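Local coordinates for Sn-glycerol-3-phosphate ABC transporter substrate-binding protein UspB (Mycobacterium tuberculosis, PDB 4MFI) that serves as the substrate-binding subunit of an ABC transporter, with specificity for glycerophosphocholine, at residues Q83-A88 with S111-A116; P95-L100 with V321-F326; H198-A203 with N243-K248; N255-E260 with A269-G274. One frame throughout, in Å; residues are numbered along the deposited sequence.

Contact 1: residues Q83-A88 with S111-A116; sequences QKFNAA and SGVLTA
F85 sends its ring from helix 78-88 into the loop 111-116, where its far rim meets one methyl of L114 and one of V113. CG of F85 lies anti to the backbone N (chi1 -177°), which carries the ring clear of its own helix and points it at the loop. F85 CE2 is 3.9 Å from L114 CD2, and F85 CZ is 4.1 Å from the same methyl, so a single branch of the leucine serves two neighbouring ring carbons at a slant to the phenylalanine. V113 is met differently: its side chain runs antiparallel to that of F85, and V113 CG2 passes F85 CE2 at 4.2 Å.

The loop takes this course just after helix 104-110, whose end is a Schellman motif: G112 leaves the helical region with a phi of 87°, and two bonds return to the last turn. The helix and loop belong to one of the alpha/beta lobes expected for a solute-binding protein of the PBP clan. Beyond the exit, V113 and T115 form backbone bonds with A313 and I311, which probably hold the backbone that carries V113 and L114. F108 of helix 104-110 presents its ring edge-to-face with F85 and also touches both aliphatic partners.

Contact 2: residues P95-L100 with V321-F326; sequences PDVVLL and VNALKF
D96 meets A323 just before strand 97-101, where the two CA atoms stand 5.8 Å apart, the nearest pair of CA atoms across the segments. D96 CB and A323 CB are 4.3 Å apart, and the D96 carbonyl comes closer still, with D96 O 3.5 Å from A323 CB. The carboxylate of D96 is engaged elsewhere, in salt bridges to K33 and R319 and a hydrogen bond from D40 N.

At V97 the work falls to one methyl. With CG1 anti to the backbone N (chi1 176°), CG2 is left anti to the carbonyl carbon and directed at helix 317-330. V97 CG2 lies 3.8 Å from A323 CB and 4.1 Å from F326 CD2, so it sits against two side chains spaced nearly one helical turn apart. From V98 onward the strand leaves the helix, pairing with A310 through V98 and with W42 through L99, inside the mixed sheet that helix 317-330 packs against.

No hydrogen bond joins the two segments. The small side chain of A323 leaves the backbone of D96 close to the helix, but D96 O is buried with no polar partner in the model, which probably carries a desolvation cost, offset at least in part by the apolar packing.

Contact 3: residues H198-A203 with N243-K248; sequences HGWANA and NSIHGK
The indole of W200 has its N-H edge turned to S244 and one face occupied by H198, whose CD2 lies 3.8 Å above the plane, offset toward the rim. The imidazole answers with its edge, since W200 NE1 lies in the plane of the H198 ring. The setting is an elaborated beta-alpha-beta connection, whose link between parallel strands 198-201 and 251-254, adjacent in a small sheet, ends in helix 232-245; the last turn of that helix supplies S244 and I245.

W200 NE1 donates to S244 OG at 2.9 Å with an N-H...O angle of 150°, and the oxygen is tilted 20° out of the indole plane. S244 OG sits between its own backbone N and carbonyl carbon (chi1 73°), a setting from which it also hydrogen-bonds to Y241 O one turn back. The buried hydroxyl thus takes part in two hydrogen bonds, while Y241 adds its ring edge-to-face with W200.

I245 extends its longer branch across the pyrrole side of the indole at a slant, and W200 CD1 is 3.8 Å from I245 CD1. The other branch serves a different ring: I245 CG2 lies 3.6 Å above the plane of the H246 imidazole, toward its rim.

Contact 4: residues N255-E260 with A269-G274; sequences NDIANE and AVASTG
I257 holds CG1 anti to its backbone N (chi1 -167°) and continues extended to CD1, so that its long branch reaches toward A269 and V270 while CG2, lodged between N and the carbonyl carbon, faces A271. Helix 257-262 is thereby packed by its first residue onto strand 268-272, an antiparallel partner of strand 144-160 in the mixed sheet of the protein.

The strand meets this isoleucine with alternate residues. A269 and A271 direct their methyls at the helix, while the CB of V270 between them points away, and its side chain touches T209 of helix 206-209. The separate branches confirm the division: I257 CG1 is 3.7 Å from A269 CB, and I257 CG2 is 4.1 Å from A271 CB. At the tip, I257 CD1 lies 3.5 Å from V270 O, a van der Waals contact of a methyl with the carbonyl oxygen. Two small alanines let one branched side chain fit closely against the backbone.

The helix start is capped by D256, the N-cap residue. D256 OD1 accepts from N259 N at 3.3 Å (N-H...O 161°), with the donor well above the carboxylate plane. A second bond ties the preceding loop to the same turn, from N255 N to E260 OE2 at 3.2 Å, again from above the plane. Both bonds lie in the turn that carries I257.

At the far end of the strand the chain turns through an ST turn, in which S272 OG accepts from G274 N at 2.9 Å.

From the N terminus, 83-88 opens contact 1 and 95-100 opens contact 2 before 111-116 closes contact 1, so these two cross along the chain. They also touch, F85 against P95 and L114 against L100. Contacts 3 and 4 then close in series, the first a loop within the elaborated 198-254 beta-alpha-beta connection, the second a short helix-to-strand return; their centres are 14 Å apart and they meet, among other places, where I257 reaches G199 and A201. Only at 321-326 does contact 2 close, enclosing both. Contacts 1 and 3 have centres 38 Å apart on opposite sides of the chain's centre, consistent with two lobes, while contacts 2 and 4 both reach the mixed sheet.

Contact 1: residues Q83-A88 with S111-A116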
loop_
_atom_site.group_PDB
_atom_site.type_symbol
_atom_site.label_atom_id
_atom_site.label_comp_id
_atom_site.label_asym_id
_atom_site.label_seq_id
_atom_site.Cartn_x
_atom_site.Cartn_y
_atom_site.Cartn_z
ATOM N N GLN A 83 -8.245 -16.592 1.525
ATOM C CA GLN A 83 -8.491 -18.030 1.656
ATOM C C GLN A 83 -9.980 -18.352 1.734
ATOM O O GLN A 83 -10.438 -19.350 1.172
ATOM C CB GLN A 83 -7.755 -18.627 2.854
ATOM C CG GLN A 83 -6.234 -18.516 2.770
ATOM C CD GLN A 83 -5.643 -19.115 1.497
ATOM O OE1 GLN A 83 -6.252 -19.959 0.841
ATOM N NE2 GLN A 83 -4.437 -18.684 1.154
ATOM N N LYS A 84 -10.739 -17.510 2.429
ATOM C CA LYS A 84 -12.175 -17.733 2.524
ATOM C C LYS A 84 -12.807 -17.610 1.136
ATOM O O LYS A 84 -13.657 -18.426 0.756
ATOM C CB LYS A 84 -12.807 -16.751 3.511
ATOM C CG LYS A 84 -14.255 -17.065 3.860
ATOM C CD LYS A 84 -14.846 -15.957 4.726
ATOM C CE LYS A 84 -16.322 -16.184 5.020
ATOM N NZ LYS A 84 -16.542 -17.398 5.852
ATOM N N PHE A 85 -12.364 -16.612 0.372
ATOM C CA PHE A 85 -12.829 -16.436 -1.000
ATOM C C PHE A 85 -12.451 -17.643 -1.859
ATOM O O PHE A 85 -13.286 -18.181 -2.583
ATOM C CB PHE A 85 -12.255 -15.142 -1.589
ATOM C CG PHE A 85 -12.741 -14.826 -2.983
ATOM C CD1 PHE A 85 -14.085 -14.938 -3.318
ATOM C CD2 PHE A 85 -11.848 -14.376 -3.951
ATOM C CE1 PHE A 85 -14.522 -14.627 -4.603
ATOM C CE2 PHE A 85 -12.278 -14.064 -5.228
ATOM C CZ PHE A 85 -13.620 -14.192 -5.558
ATOM N N ASN A 86 -11.197 -18.077 -1.774
ATOM C CA ASN A 86 -10.748 -19.234 -2.536
ATOM C C ASN A 86 -11.644 -20.454 -2.308
ATOM O O ASN A 86 -12.043 -21.139 -3.257
ATOM C CB ASN A 86 -9.302 -19.575 -2.177
ATOM C CG ASN A 86 -8.676 -20.518 -3.166
ATOM O OD1 ASN A 86 -8.730 -20.289 -4.376
ATOM N ND2 ASN A 86 -8.100 -21.599 -2.666
ATOM N N ALA A 87 -11.974 -20.715 -1.048
ATOM C CA ALA A 87 -12.797 -21.873 -0.720
ATOM C C ALA A 87 -14.216 -21.733 -1.249
ATOM O O ALA A 87 -14.839 -22.719 -1.651
ATOM C CB ALA A 87 -12.808 -22.109 0.777
ATOM N N ALA A 88 -14.731 -20.506 -1.249
ATOM C CA ALA A 88 -16.107 -20.267 -1.672
ATOM C C ALA A 88 -16.267 -20.453 -3.180
ATOM O O ALA A 88 -17.370 -20.696 -3.672
ATOM C CB ALA A 88 -16.550 -18.876 -1.254
ATOM N N SER A 111 -6.785 -15.846 -12.555
ATOM C CA SER A 111 -7.486 -17.130 -12.549
ATOM C C SER A 111 -8.874 -17.060 -13.192
ATOM O O SER A 111 -9.531 -18.086 -13.372
ATOM C CB SER A 111 -7.584 -17.696 -11.126
ATOM O OG SER A 111 -8.495 -16.967 -10.329
ATOM N N GLY A 112 -9.315 -15.851 -13.535
ATOM C CA GLY A 112 -10.567 -15.663 -14.246
ATOM C C GLY A 112 -11.792 -15.557 -13.358
ATOM O O GLY A 112 -12.922 -15.617 -13.849
ATOM N N VAL A 113 -11.583 -15.381 -12.054
ATOM C CA VAL A 113 -12.707 -15.369 -11.114
ATOM C C VAL A 113 -13.186 -13.979 -10.682
ATOM O O VAL A 113 -14.076 -13.872 -9.838
ATOM C CB VAL A 113 -12.431 -16.237 -9.859
ATOM C CG1 VAL A 113 -12.052 -17.656 -10.264
ATOM C CG2 VAL A 113 -11.341 -15.603 -8.987
ATOM N N LEU A 114 -12.601 -12.923 -11.252
ATOM C CA LEU A 114 -13.054 -11.558 -10.990
ATOM C C LEU A 114 -13.639 -10.894 -12.237
ATOM O O LEU A 114 -13.216 -11.162 -13.362
ATOM C CB LEU A 114 -11.912 -10.693 -10.464
ATOM C CG LEU A 114 -11.221 -11.118 -9.171
ATOM C CD1 LEU A 114 -10.167 -10.075 -8.816
ATOM C CD2 LEU A 114 -12.212 -11.298 -8.038
ATOM N N THR A 115 -14.595 -9.999 -12.026
ATOM C CA THR A 115 -15.202 -9.248 -13.119
ATOM C C THR A 115 -14.317 -8.080 -13.534
ATOM O O THR A 115 -13.894 -7.291 -12.686
ATOM C CB THR A 115 -16.565 -8.676 -12.679
ATOM O OG1 THR A 115 -17.404 -9.741 -12.213
ATOM C CG2 THR A 115 -17.258 -7.955 -13.828
ATOM N N ALA A 116 -14.029 -7.967 -14.829
ATOM C CA ALA A 116 -13.424 -6.752 -15.366
ATOM C C ALA A 116 -14.494 -5.664 -15.322
ATOM O O ALA A 116 -15.597 -5.845 -15.846
ATOM C CB ALA A 116 -12.930 -6.974 -16.792
#

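Contact 2: residues P95-L100 with V321-F326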
loop_
_atom_site.group_PDB
_atom_site.type_symbol
_atom_site.label_atom_id
_atom_site.label_comp_id
_atom_site.label_asym_id
_atom_site.label_seq_id
_atom_site.Cartn_x
_atom_site.Cartn_y
_atom_site.Cartn_z
ATOM N N PRO A 95 -18.966 -14.111 -2.224
ATOM C CA PRO A 95 -19.394 -12.750 -1.888
ATOM C C PRO A 95 -19.830 -12.005 -3.142
ATOM O O PRO A 95 -19.456 -12.397 -4.253
ATOM C CB PRO A 95 -18.119 -12.115 -1.328
ATOM C CG PRO A 95 -16.993 -12.908 -1.946
ATOM C CD PRO A 95 -17.523 -14.316 -2.001
ATOM N N ASP A 96 -20.612 -10.946 -2.971
ATOM C CA ASP A 96 -20.877 -10.020 -4.067
ATOM C C ASP A 96 -19.770 -8.987 -4.191
ATOM O O ASP A 96 -19.449 -8.527 -5.295
ATOM C CB ASP A 96 -22.211 -9.310 -3.851
ATOM C CG ASP A 96 -23.378 -10.257 -3.930
ATOM O OD1 ASP A 96 -23.884 -10.487 -5.049
ATOM O OD2 ASP A 96 -23.774 -10.789 -2.872
ATOM N N VAL A 97 -19.198 -8.624 -3.044
ATOM C CA VAL A 97 -18.138 -7.620 -2.960
ATOM C C VAL A 97 -17.089 -8.178 -2.017
ATOM O O VAL A 97 -17.413 -8.589 -0.900
ATOM C CB VAL A 97 -18.675 -6.276 -2.415
ATOM C CG1 VAL A 97 -17.540 -5.272 -2.235
ATOM C CG2 VAL A 97 -19.748 -5.714 -3.343
ATOM N N VAL A 98 -15.841 -8.228 -2.468
ATOM C CA VAL A 98 -14.778 -8.817 -1.659
ATOM C C VAL A 98 -13.548 -7.914 -1.585
ATOM O O VAL A 98 -13.129 -7.319 -2.586
ATOM C CB VAL A 98 -14.400 -10.252 -2.144
ATOM C CG1 VAL A 98 -13.876 -10.230 -3.584
ATOM C CG2 VAL A 98 -13.399 -10.902 -1.204
ATOM N N LEU A 99 -12.986 -7.800 -0.385
ATOM C CA LEU A 99 -11.811 -6.972 -0.141
ATOM C C LEU A 99 -10.524 -7.753 -0.438
ATOM O O LEU A 99 -10.200 -8.723 0.255
ATOM C CB LEU A 99 -11.819 -6.504 1.313
ATOM C CG LEU A 99 -10.726 -5.531 1.753
ATOM C CD1 LEU A 99 -10.850 -4.226 0.973
ATOM C CD2 LEU A 99 -10.821 -5.262 3.245
ATOM N N LEU A 100 -9.797 -7.333 -1.471
ATOM C CA LEU A 100 -8.581 -8.031 -1.905
ATOM C C LEU A 100 -7.383 -7.089 -1.870
ATOM O O LEU A 100 -7.472 -5.948 -2.346
ATOM C CB LEU A 100 -8.766 -8.585 -3.320
ATOM C CG LEU A 100 -9.871 -9.632 -3.478
ATOM C CD1 LEU A 100 -10.020 -10.042 -4.938
ATOM C CD2 LEU A 100 -9.571 -10.853 -2.610
ATOM N N VAL A 321 -24.220 -5.549 -11.204
ATOM C CA VAL A 321 -24.607 -4.148 -11.225
ATOM C C VAL A 321 -24.824 -3.639 -9.801
ATOM O O VAL A 321 -24.318 -2.579 -9.438
ATOM C CB VAL A 321 -25.865 -3.937 -12.081
ATOM C CG1 VAL A 321 -26.410 -2.527 -11.909
ATOM C CG2 VAL A 321 -25.538 -4.204 -13.540
ATOM N N ASN A 322 -25.554 -4.397 -8.987
ATOM C CA ASN A 322 -25.810 -3.962 -7.612
ATOM C C ASN A 322 -24.535 -3.886 -6.783
ATOM O O ASN A 322 -24.358 -2.974 -5.969
ATOM C CB ASN A 322 -26.837 -4.867 -6.932
ATOM C CG ASN A 322 -28.213 -4.739 -7.544
ATOM O OD1 ASN A 322 -28.548 -3.709 -8.132
ATOM N ND2 ASN A 322 -29.024 -5.783 -7.406
ATOM N N ALA A 323 -23.645 -4.847 -6.999
ATOM C CA ALA A 323 -22.362 -4.860 -6.313
ATOM C C ALA A 323 -21.550 -3.606 -6.646
ATOM O O ALA A 323 -20.946 -2.992 -5.755
ATOM C CB ALA A 323 -21.591 -6.123 -6.662
ATOM N N LEU A 324 -21.546 -3.209 -7.918
ATOM C CA LEU A 324 -20.814 -2.007 -8.305
ATOM C C LEU A 324 -21.462 -0.735 -7.761
ATOM O O LEU A 324 -20.759 0.201 -7.375
ATOM C CB LEU A 324 -20.626 -1.908 -9.825
ATOM C CG LEU A 324 -19.814 -0.667 -10.223
ATOM C CD1 LEU A 324 -18.399 -0.734 -9.638
ATOM C CD2 LEU A 324 -19.765 -0.455 -11.716
ATOM N N LYS A 325 -22.793 -0.694 -7.728
ATOM C CA LYS A 325 -23.476 0.440 -7.103
ATOM C C LYS A 325 -22.995 0.619 -5.665
ATOM O O LYS A 325 -22.743 1.746 -5.213
ATOM C CB LYS A 325 -24.991 0.242 -7.122
ATOM C CG LYS A 325 -25.615 0.390 -8.496
ATOM C CD LYS A 325 -27.090 0.000 -8.465
ATOM C CE LYS A 325 -27.754 0.206 -9.812
ATOM N NZ LYS A 325 -29.154 -0.303 -9.815
ATOM N N PHE A 326 -22.863 -0.491 -4.946
ATOM C CA PHE A 326 -22.355 -0.435 -3.581
ATOM C C PHE A 326 -20.914 0.061 -3.529
ATOM O O PHE A 326 -20.590 0.980 -2.767
ATOM C CB PHE A 326 -22.458 -1.802 -2.900
ATOM C CG PHE A 326 -21.908 -1.814 -1.502
ATOM C CD1 PHE A 326 -22.626 -1.246 -0.457
ATOM C CD2 PHE A 326 -20.661 -2.367 -1.238
ATOM C CE1 PHE A 326 -22.121 -1.244 0.828
ATOM C CE2 PHE A 326 -20.147 -2.370 0.050
ATOM C CZ PHE A 326 -20.880 -1.808 1.085
#

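Contact 3: residues H198-A203 with N243-K248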
loop_
_atom_site.group_PDB
_atom_site.type_symbol
_atom_site.label_atom_id
_atom_site.label_comp_id
_atom_site.label_asym_id
_atom_site.label_seq_id
_atom_site.Cartn_x
_atom_site.Cartn_y
_atom_site.Cartn_z
ATOM N N HIS A 198 18.271 5.996 11.547
ATOM C CA HIS A 198 17.223 5.545 10.633
ATOM C C HIS A 198 16.942 4.083 10.890
ATOM O O HIS A 198 17.865 3.307 11.115
ATOM C CB HIS A 198 17.668 5.741 9.171
ATOM C CG HIS A 198 16.551 5.630 8.180
ATOM N ND1 HIS A 198 15.559 6.580 8.072
ATOM C CD2 HIS A 198 16.269 4.683 7.248
ATOM C CE1 HIS A 198 14.713 6.228 7.118
ATOM N NE2 HIS A 198 15.120 5.079 6.603
ATOM N N GLY A 199 15.667 3.710 10.870
ATOM C CA GLY A 199 15.303 2.302 10.906
ATOM C C GLY A 199 14.655 1.897 9.600
ATOM O O GLY A 199 13.797 2.608 9.079
ATOM N N TRP A 200 15.084 0.751 9.081
ATOM C CA TRP A 200 14.449 0.103 7.934
ATOM C C TRP A 200 13.519 -0.980 8.444
ATOM O O TRP A 200 13.852 -1.693 9.390
ATOM C CB TRP A 200 15.502 -0.560 7.041
ATOM C CG TRP A 200 16.413 0.396 6.326
ATOM C CD1 TRP A 200 17.714 0.687 6.639
ATOM C CD2 TRP A 200 16.095 1.172 5.162
ATOM N NE1 TRP A 200 18.217 1.604 5.750
ATOM C CE2 TRP A 200 17.249 1.911 4.826
ATOM C CE3 TRP A 200 14.946 1.317 4.377
ATOM C CZ2 TRP A 200 17.286 2.789 3.745
ATOM C CZ3 TRP A 200 14.986 2.186 3.296
ATOM C CH2 TRP A 200 16.146 2.915 2.994
ATOM N N ALA A 201 12.368 -1.141 7.793
ATOM C CA ALA A 201 11.448 -2.210 8.161
ATOM C C ALA A 201 12.111 -3.579 8.020
ATOM O O ALA A 201 13.053 -3.751 7.233
ATOM C CB ALA A 201 10.215 -2.154 7.287
ATOM N N ASN A 202 11.596 -4.557 8.762
ATOM C CA ASN A 202 12.056 -5.939 8.628
ATOM C C ASN A 202 11.331 -6.654 7.487
ATOM O O ASN A 202 10.680 -6.008 6.661
ATOM C CB ASN A 202 11.944 -6.702 9.955
ATOM C CG ASN A 202 10.504 -6.955 10.384
ATOM O OD1 ASN A 202 9.548 -6.743 9.628
ATOM N ND2 ASN A 202 10.349 -7.444 11.606
ATOM N N ALA A 203 11.424 -7.979 7.445
ATOM C CA ALA A 203 10.890 -8.727 6.307
ATOM C C ALA A 203 9.373 -8.650 6.157
ATOM O O ALA A 203 8.827 -9.094 5.149
ATOM C CB ALA A 203 11.342 -10.176 6.361
ATOM N N ASN A 243 24.915 -0.301 2.846
ATOM C CA ASN A 243 25.911 0.585 3.425
ATOM C C ASN A 243 25.332 1.443 4.538
ATOM O O ASN A 243 26.028 1.787 5.486
ATOM C CB ASN A 243 26.548 1.469 2.354
ATOM C CG ASN A 243 27.432 0.692 1.413
ATOM O OD1 ASN A 243 27.870 -0.419 1.725
ATOM N ND2 ASN A 243 27.719 1.279 0.260
ATOM N N SER A 244 24.055 1.797 4.435
ATOM C CA SER A 244 23.443 2.586 5.500
ATOM C C SER A 244 23.500 1.830 6.827
ATOM O O SER A 244 23.674 2.434 7.890
ATOM C CB SER A 244 22.001 2.990 5.149
ATOM O OG SER A 244 21.104 1.893 5.227
ATOM N N ILE A 245 23.384 0.508 6.753
ATOM C CA ILE A 245 23.321 -0.332 7.942
ATOM C C ILE A 245 24.702 -0.780 8.390
ATOM O O ILE A 245 24.985 -0.841 9.582
ATOM C CB ILE A 245 22.431 -1.572 7.678
ATOM C CG1 ILE A 245 20.985 -1.134 7.407
ATOM C CG2 ILE A 245 22.490 -2.550 8.839
ATOM C CD1 ILE A 245 20.133 -2.228 6.726
ATOM N N HIS A 246 25.568 -1.078 7.433
ATOM C CA HIS A 246 26.855 -1.662 7.755
ATOM C C HIS A 246 27.984 -0.645 7.641
ATOM O O HIS A 246 28.491 -0.180 8.663
ATOM C CB HIS A 246 27.063 -2.949 6.953
ATOM C CG HIS A 246 26.015 -3.980 7.244
ATOM N ND1 HIS A 246 26.015 -4.726 8.401
ATOM C CD2 HIS A 246 24.900 -4.336 6.566
ATOM C CE1 HIS A 246 24.957 -5.518 8.412
ATOM N NE2 HIS A 246 24.262 -5.297 7.311
ATOM N N GLY A 247 28.332 -0.251 6.421
ATOM C CA GLY A 247 29.486 0.605 6.188
ATOM C C GLY A 247 29.500 1.916 6.952
ATOM O O GLY A 247 30.447 2.210 7.683
ATOM N N LYS A 248 28.455 2.715 6.778
ATOM C CA LYS A 248 28.320 3.954 7.533
ATOM C C LYS A 248 27.668 3.671 8.886
ATOM O O LYS A 248 28.084 4.199 9.926
ATOM C CB LYS A 248 27.509 4.959 6.724
ATOM C CG LYS A 248 28.051 5.136 5.305
ATOM C CD LYS A 248 27.349 6.248 4.545
ATOM C CE LYS A 248 27.650 7.617 5.150
ATOM N NZ LYS A 248 27.379 8.731 4.181
#

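Contact 4: residues N255-E260 with A269-G274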
loop_
_atom_site.group_PDB
_atom_site.type_symbol
_atom_site.label_atom_id
_atom_site.label_comp_id
_atom_site.label_asym_id
_atom_site.label_seq_id
_atom_site.Cartn_x
_atom_site.Cartn_y
_atom_site.Cartn_z
ATOM N N ASN A 255 12.399 -4.132 14.187
ATOM C CA ASN A 255 11.319 -5.108 14.230
ATOM C C ASN A 255 9.952 -4.435 14.160
ATOM O O ASN A 255 9.212 -4.612 13.189
ATOM C CB ASN A 255 11.416 -5.993 15.471
ATOM C CG ASN A 255 10.246 -6.959 15.592
ATOM O OD1 ASN A 255 9.607 -7.313 14.598
ATOM N ND2 ASN A 255 9.957 -7.385 16.817
ATOM N N ASP A 256 9.613 -3.667 15.189
ATOM C CA ASP A 256 8.351 -2.927 15.200
ATOM C C ASP A 256 8.689 -1.480 14.896
ATOM O O ASP A 256 8.888 -0.666 15.804
ATOM C CB ASP A 256 7.640 -3.053 16.553
ATOM C CG ASP A 256 6.235 -2.443 16.547
ATOM O OD1 ASP A 256 5.957 -1.534 15.732
ATOM O OD2 ASP A 256 5.405 -2.860 17.379
ATOM N N ILE A 257 8.748 -1.163 13.609
ATOM C CA ILE A 257 9.306 0.108 13.175
ATOM C C ILE A 257 8.548 1.333 13.694
ATOM O O ILE A 257 9.170 2.309 14.122
ATOM C CB ILE A 257 9.493 0.148 11.636
ATOM C CG1 ILE A 257 10.369 1.331 11.229
ATOM C CG2 ILE A 257 8.150 0.134 10.899
ATOM C CD1 ILE A 257 10.815 1.256 9.794
ATOM N N ALA A 258 7.221 1.284 13.677
ATOM C CA ALA A 258 6.426 2.417 14.145
ATOM C C ALA A 258 6.683 2.656 15.623
ATOM O O ALA A 258 6.863 3.793 16.066
ATOM C CB ALA A 258 4.955 2.172 13.898
ATOM N N ASN A 259 6.702 1.574 16.384
ATOM C CA ASN A 259 6.987 1.655 17.804
ATOM C C ASN A 259 8.428 2.084 18.123
ATOM O O ASN A 259 8.666 2.848 19.062
ATOM C CB ASN A 259 6.664 0.319 18.453
ATOM C CG ASN A 259 6.466 0.437 19.918
ATOM O OD1 ASN A 259 5.475 1.000 20.384
ATOM N ND2 ASN A 259 7.412 -0.089 20.671
ATOM N N GLU A 260 9.395 1.593 17.355
ATOM C CA GLU A 260 10.778 2.012 17.575
ATOM C C GLU A 260 10.964 3.494 17.283
ATOM O O GLU A 260 11.747 4.172 17.948
ATOM C CB GLU A 260 11.752 1.161 16.757
ATOM C CG GLU A 260 11.934 -0.241 17.327
ATOM C CD GLU A 260 13.059 -1.006 16.663
ATOM O OE1 GLU A 260 13.973 -0.368 16.098
ATOM O OE2 GLU A 260 13.031 -2.252 16.711
ATOM N N ALA A 269 12.328 7.035 10.070
ATOM C CA ALA A 269 11.894 5.749 9.540
ATOM C C ALA A 269 10.913 5.966 8.419
ATOM O O ALA A 269 10.140 6.916 8.447
ATOM C CB ALA A 269 11.225 4.926 10.639
ATOM N N VAL A 270 10.949 5.081 7.426
ATOM C CA VAL A 270 9.872 4.991 6.450
ATOM C C VAL A 270 8.905 3.906 6.906
ATOM O O VAL A 270 9.270 2.739 7.054
ATOM C CB VAL A 270 10.394 4.698 5.031
ATOM C CG1 VAL A 270 9.231 4.473 4.069
ATOM C CG2 VAL A 270 11.268 5.847 4.548
ATOM N N ALA A 271 7.672 4.315 7.168
ATOM C CA ALA A 271 6.643 3.401 7.628
ATOM C C ALA A 271 5.328 3.777 6.964
ATOM O O ALA A 271 5.254 4.770 6.251
ATOM C CB ALA A 271 6.522 3.454 9.149
ATOM N N SER A 272 4.285 2.997 7.196
ATOM C CA SER A 272 3.013 3.290 6.551
ATOM C C SER A 272 2.357 4.556 7.077
ATOM O O SER A 272 2.505 4.912 8.255
ATOM C CB SER A 272 2.053 2.118 6.743
ATOM O OG SER A 272 0.836 2.334 6.056
ATOM N N THR A 273 1.611 5.222 6.200
ATOM C CA THR A 273 0.680 6.262 6.626
ATOM C C THR A 273 -0.313 5.702 7.652
ATOM O O THR A 273 -0.852 6.445 8.477
ATOM C CB THR A 273 -0.095 6.852 5.425
ATOM O OG1 THR A 273 -0.629 5.786 4.626
ATOM C CG2 THR A 273 0.820 7.694 4.565
ATOM N N GLY A 274 -0.541 4.389 7.609
ATOM C CA GLY A 274 -1.438 3.742 8.550
ATOM C C GLY A 274 -0.941 3.774 9.984
ATOM O O GLY A 274 -1.712 3.534 10.919
#